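Long-range contact in SusD homolog (Bacteroides ovatus, PDB 4F53), which probably binds glycans, perhaps mucin O-glycans, at the cell surface as a SusD-family outer membrane lipoprotein with a TPR-like helical fold: residues Y78-N90 against E473-Y485. Residues are numbered along the deposited sequence; the frame is centred on the assembly and turned at random.
Sequences YNPSDDWKKIPFN and EGARRMPYPTDEY
Pro-481 packs its ring against Phe-89, with CD 3.5 Å from Phe-89 CD2 and the two side chains crossing at about a right angle. With CG anti to the backbone N (chi1 -166°), the Phe-89 ring also receives Glu-484 CG at its edge and lies obliquely against the Tyr-480 ring. Farther along, the methyl CE of selenomethionine Met-478 reaches Lys-85 CG at 4.1 Å.

One direct hydrogen bond crosses the contact: Asn-90 ND2 gives a nearly straight bond (168°) to Glu-484 OE2 at 2.9 Å, in its own amide plane but from above the carboxylate plane. Asn-90 OD1, buried beside Pro-481 CG, finds no polar partner. A leucine here would probably leave the buried Glu-484 carboxylate without this donor and free to turn.

Waters supply further links. One joins Tyr-78 OH to Ala-475 N; another donates to both Lys-85 O, at 2.7 Å, and Pro-479 O, at 2.8 Å.

The contact thus lays the loop leading into helix 482-487 along the first turns of helix 82-106. Helix 110-131 meets both Phe-89 and Met-478, while helix 489-502 packs on Tyr-480 and Glu-484.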
# COMPACT_ATOMS: atom_id res chain seq x y z
N TYR A 78 2.54 0.29 17.93
CA TYR A 78 2.65 1.75 18.05
C TYR A 78 3.79 2.21 18.95
O TYR A 78 3.77 3.35 19.41
CB TYR A 78 1.31 2.38 18.53
CG TYR A 78 0.09 1.87 17.78
CD1 TYR A 78 0.03 1.93 16.39
CD2 TYR A 78 -0.97 1.28 18.45
CE1 TYR A 78 -1.07 1.44 15.69
CE2 TYR A 78 -2.09 0.80 17.76
CZ TYR A 78 -2.15 0.92 16.38
OH TYR A 78 -3.28 0.50 15.72
N ASN A 79 4.82 1.38 19.12
CA ASN A 79 5.99 1.74 19.91
C ASN A 79 7.29 1.38 19.14
O ASN A 79 8.18 0.75 19.73
CB ASN A 79 5.94 1.04 21.32
CG ASN A 79 5.96 -0.48 21.29
OD1 ASN A 79 5.66 -1.12 20.28
ND2 ASN A 79 6.32 -1.08 22.40
N PRO A 80 7.48 1.78 17.86
CA PRO A 80 8.76 1.44 17.18
C PRO A 80 9.92 2.21 17.80
O PRO A 80 9.70 3.26 18.39
CB PRO A 80 8.51 1.88 15.73
CG PRO A 80 7.53 3.01 15.86
CD PRO A 80 6.62 2.60 16.97
N SER A 81 11.14 1.71 17.66
CA SER A 81 12.32 2.40 18.20
C SER A 81 12.61 3.66 17.37
O SER A 81 12.06 3.80 16.27
CB SER A 81 13.52 1.46 18.18
OG SER A 81 13.82 1.11 16.84
N ASP A 82 13.48 4.55 17.85
CA ASP A 82 13.89 5.73 17.11
C ASP A 82 14.50 5.34 15.75
O ASP A 82 14.20 5.99 14.75
CB ASP A 82 14.86 6.58 17.95
CG ASP A 82 14.18 7.55 18.93
OD1 ASP A 82 12.97 7.85 18.75
OD2 ASP A 82 14.88 8.06 19.84
N ASP A 83 15.27 4.22 15.69
CA ASP A 83 15.87 3.71 14.45
C ASP A 83 14.82 3.28 13.43
O ASP A 83 15.00 3.54 12.25
CB ASP A 83 16.83 2.53 14.72
CG ASP A 83 17.99 2.83 15.66
OD1 ASP A 83 18.43 4.02 15.71
OD2 ASP A 83 18.48 1.89 16.33
N TRP A 84 13.74 2.62 13.88
CA TRP A 84 12.64 2.20 13.00
C TRP A 84 11.84 3.40 12.49
O TRP A 84 11.29 3.35 11.39
CB TRP A 84 11.68 1.24 13.73
CG TRP A 84 12.18 -0.18 13.89
CD1 TRP A 84 13.46 -0.59 14.12
CD2 TRP A 84 11.36 -1.36 13.90
NE1 TRP A 84 13.49 -1.96 14.26
CE2 TRP A 84 12.22 -2.46 14.14
CE3 TRP A 84 9.98 -1.60 13.78
CZ2 TRP A 84 11.75 -3.77 14.23
CZ3 TRP A 84 9.52 -2.89 13.86
CH2 TRP A 84 10.39 -3.96 14.11
N LYS A 85 11.75 4.46 13.30
CA LYS A 85 11.01 5.66 12.93
C LYS A 85 11.77 6.51 11.89
O LYS A 85 11.15 7.30 11.19
CB LYS A 85 10.68 6.49 14.18
CG LYS A 85 9.61 5.82 15.02
CD LYS A 85 9.03 6.72 16.07
CE LYS A 85 9.74 6.61 17.38
NZ LYS A 85 9.11 7.49 18.40
N LYS A 86 13.08 6.28 11.74
CA LYS A 86 13.90 7.02 10.78
C LYS A 86 13.79 6.46 9.34
O LYS A 86 13.75 7.22 8.38
CB LYS A 86 15.36 7.01 11.26
CG LYS A 86 16.28 7.98 10.57
CD LYS A 86 17.62 8.06 11.29
CE LYS A 86 18.61 9.01 10.63
NZ LYS A 86 19.25 8.42 9.42
N ILE A 87 13.74 5.13 9.21
CA ILE A 87 13.77 4.41 7.95
C ILE A 87 12.65 4.82 6.95
O ILE A 87 13.04 5.10 5.81
CB ILE A 87 13.85 2.87 8.19
CG1 ILE A 87 15.14 2.55 8.97
CG2 ILE A 87 13.81 2.06 6.85
CD1 ILE A 87 15.14 1.25 9.69
N PRO A 88 11.31 4.92 7.29
CA PRO A 88 10.33 5.27 6.24
C PRO A 88 10.36 6.72 5.76
O PRO A 88 9.56 7.09 4.88
CB PRO A 88 8.98 4.97 6.91
CG PRO A 88 9.29 4.14 8.11
CD PRO A 88 10.62 4.63 8.56
N PHE A 89 11.25 7.55 6.34
CA PHE A 89 11.38 8.95 5.94
C PHE A 89 12.72 9.16 5.25
O PHE A 89 12.76 9.22 4.02
CB PHE A 89 11.21 9.89 7.16
CG PHE A 89 10.98 11.36 6.83
CD1 PHE A 89 10.00 11.75 5.92
CD2 PHE A 89 11.72 12.35 7.47
CE1 PHE A 89 9.79 13.10 5.63
CE2 PHE A 89 11.49 13.70 7.19
CZ PHE A 89 10.53 14.07 6.28
N ASN A 90 13.81 9.16 6.03
CA ASN A 90 15.19 9.41 5.61
C ASN A 90 15.70 8.47 4.53
O ASN A 90 16.37 8.95 3.63
CB ASN A 90 16.16 9.34 6.81
CG ASN A 90 16.02 10.51 7.76
OD1 ASN A 90 15.04 10.62 8.51
ND2 ASN A 90 17.00 11.40 7.76
N GLU A 473 -9.36 3.85 15.16
CA GLU A 473 -8.69 4.62 14.11
C GLU A 473 -7.38 4.01 13.63
O GLU A 473 -7.06 4.11 12.45
CB GLU A 473 -8.37 6.03 14.63
CG GLU A 473 -9.57 6.92 14.82
CD GLU A 473 -9.64 7.99 13.76
OE1 GLU A 473 -8.79 8.91 13.78
OE2 GLU A 473 -10.51 7.87 12.87
N GLY A 474 -6.59 3.47 14.56
CA GLY A 474 -5.26 2.96 14.28
C GLY A 474 -4.30 4.09 13.95
O GLY A 474 -4.60 5.25 14.22
N ALA A 475 -3.14 3.77 13.41
CA ALA A 475 -2.15 4.79 13.02
C ALA A 475 -2.64 5.55 11.78
O ALA A 475 -3.04 4.94 10.78
CB ALA A 475 -0.80 4.13 12.76
N ARG A 476 -2.65 6.87 11.85
CA ARG A 476 -3.13 7.75 10.79
C ARG A 476 -1.96 8.31 10.01
O ARG A 476 -2.13 8.82 8.90
CB ARG A 476 -3.99 8.89 11.38
CG ARG A 476 -5.10 8.41 12.31
CD ARG A 476 -5.94 7.31 11.69
NE ARG A 476 -6.72 7.81 10.56
CZ ARG A 476 -7.73 7.15 10.01
NH1 ARG A 476 -8.04 5.93 10.42
NH2 ARG A 476 -8.44 7.71 9.05
N ARG A 477 -0.78 8.22 10.59
CA ARG A 477 0.47 8.69 9.99
C ARG A 477 1.63 8.23 10.87
O ARG A 477 1.43 7.57 11.88
CB ARG A 477 0.44 10.24 9.84
CG ARG A 477 0.50 10.98 11.18
CD ARG A 477 0.53 12.48 11.03
NE ARG A 477 1.81 13.00 10.53
CZ ARG A 477 2.82 13.40 11.28
NH1 ARG A 477 2.78 13.26 12.60
NH2 ARG A 477 3.92 13.91 10.71
N MSE A 478 2.85 8.60 10.46
CA MSE A 478 4.05 8.39 11.24
C MSE A 478 4.53 9.74 11.71
O MSE A 478 4.40 10.71 10.96
CB MSE A 478 5.14 7.66 10.42
CG MSE A 478 4.80 6.20 10.13
SE MSE A 478 4.87 5.06 11.70
CE MSE A 478 6.76 5.23 12.19
N PRO A 479 5.07 9.84 12.96
CA PRO A 479 5.62 11.12 13.40
C PRO A 479 6.98 11.37 12.75
O PRO A 479 7.66 10.41 12.36
CB PRO A 479 5.74 10.95 14.91
CG PRO A 479 5.93 9.49 15.12
CD PRO A 479 5.30 8.76 13.96
N TYR A 480 7.39 12.63 12.61
CA TYR A 480 8.68 12.96 12.02
C TYR A 480 9.82 12.42 12.88
O TYR A 480 9.74 12.50 14.11
CB TYR A 480 8.85 14.49 11.84
CG TYR A 480 7.86 15.10 10.87
CD1 TYR A 480 7.77 14.64 9.56
CD2 TYR A 480 7.05 16.17 11.24
CE1 TYR A 480 6.86 15.19 8.66
CE2 TYR A 480 6.14 16.74 10.35
CZ TYR A 480 6.04 16.23 9.06
OH TYR A 480 5.17 16.77 8.16
N PRO A 481 10.90 11.87 12.27
CA PRO A 481 12.05 11.40 13.08
C PRO A 481 12.62 12.52 13.97
O PRO A 481 12.73 13.67 13.52
CB PRO A 481 13.06 10.93 12.03
CG PRO A 481 12.24 10.62 10.81
CD PRO A 481 11.14 11.67 10.83
N THR A 482 12.96 12.18 15.25
CA THR A 482 13.50 13.10 16.26
C THR A 482 14.76 13.83 15.75
O THR A 482 14.97 14.99 16.08
CB THR A 482 13.74 12.36 17.61
OG1 THR A 482 14.37 13.25 18.53
CG2 THR A 482 14.58 11.07 17.46
N ASP A 483 15.59 13.14 14.93
CA ASP A 483 16.84 13.66 14.37
C ASP A 483 16.61 14.82 13.42
O ASP A 483 17.51 15.66 13.27
CB ASP A 483 17.61 12.56 13.61
CG ASP A 483 18.45 11.63 14.47
OD1 ASP A 483 18.94 12.07 15.53
OD2 ASP A 483 18.68 10.46 14.04
N GLU A 484 15.43 14.88 12.79
CA GLU A 484 15.08 15.96 11.86
C GLU A 484 14.79 17.24 12.64
O GLU A 484 15.13 18.32 12.15
CB GLU A 484 13.93 15.56 10.92
CG GLU A 484 14.33 14.50 9.90
CD GLU A 484 15.68 14.71 9.23
OE1 GLU A 484 15.88 15.78 8.62
OE2 GLU A 484 16.54 13.81 9.33
N TYR A 485 14.29 17.13 13.88
CA TYR A 485 14.10 18.28 14.77
C TYR A 485 15.45 18.85 15.19
O TYR A 485 15.54 20.04 15.49
CB TYR A 485 13.34 17.86 16.03
CG TYR A 485 11.84 17.79 15.91
CD1 TYR A 485 11.21 16.63 15.45
CD2 TYR A 485 11.03 18.82 16.38
CE1 TYR A 485 9.82 16.53 15.41
CE2 TYR A 485 9.64 18.75 16.31
CZ TYR A 485 9.04 17.60 15.84
OH TYR A 485 7.68 17.51 15.84
O HOH W 1 -2.85 1.05 12.99
O HOH W 2 13.17 8.88 15.19
O HOH W 3 8.60 7.98 11.48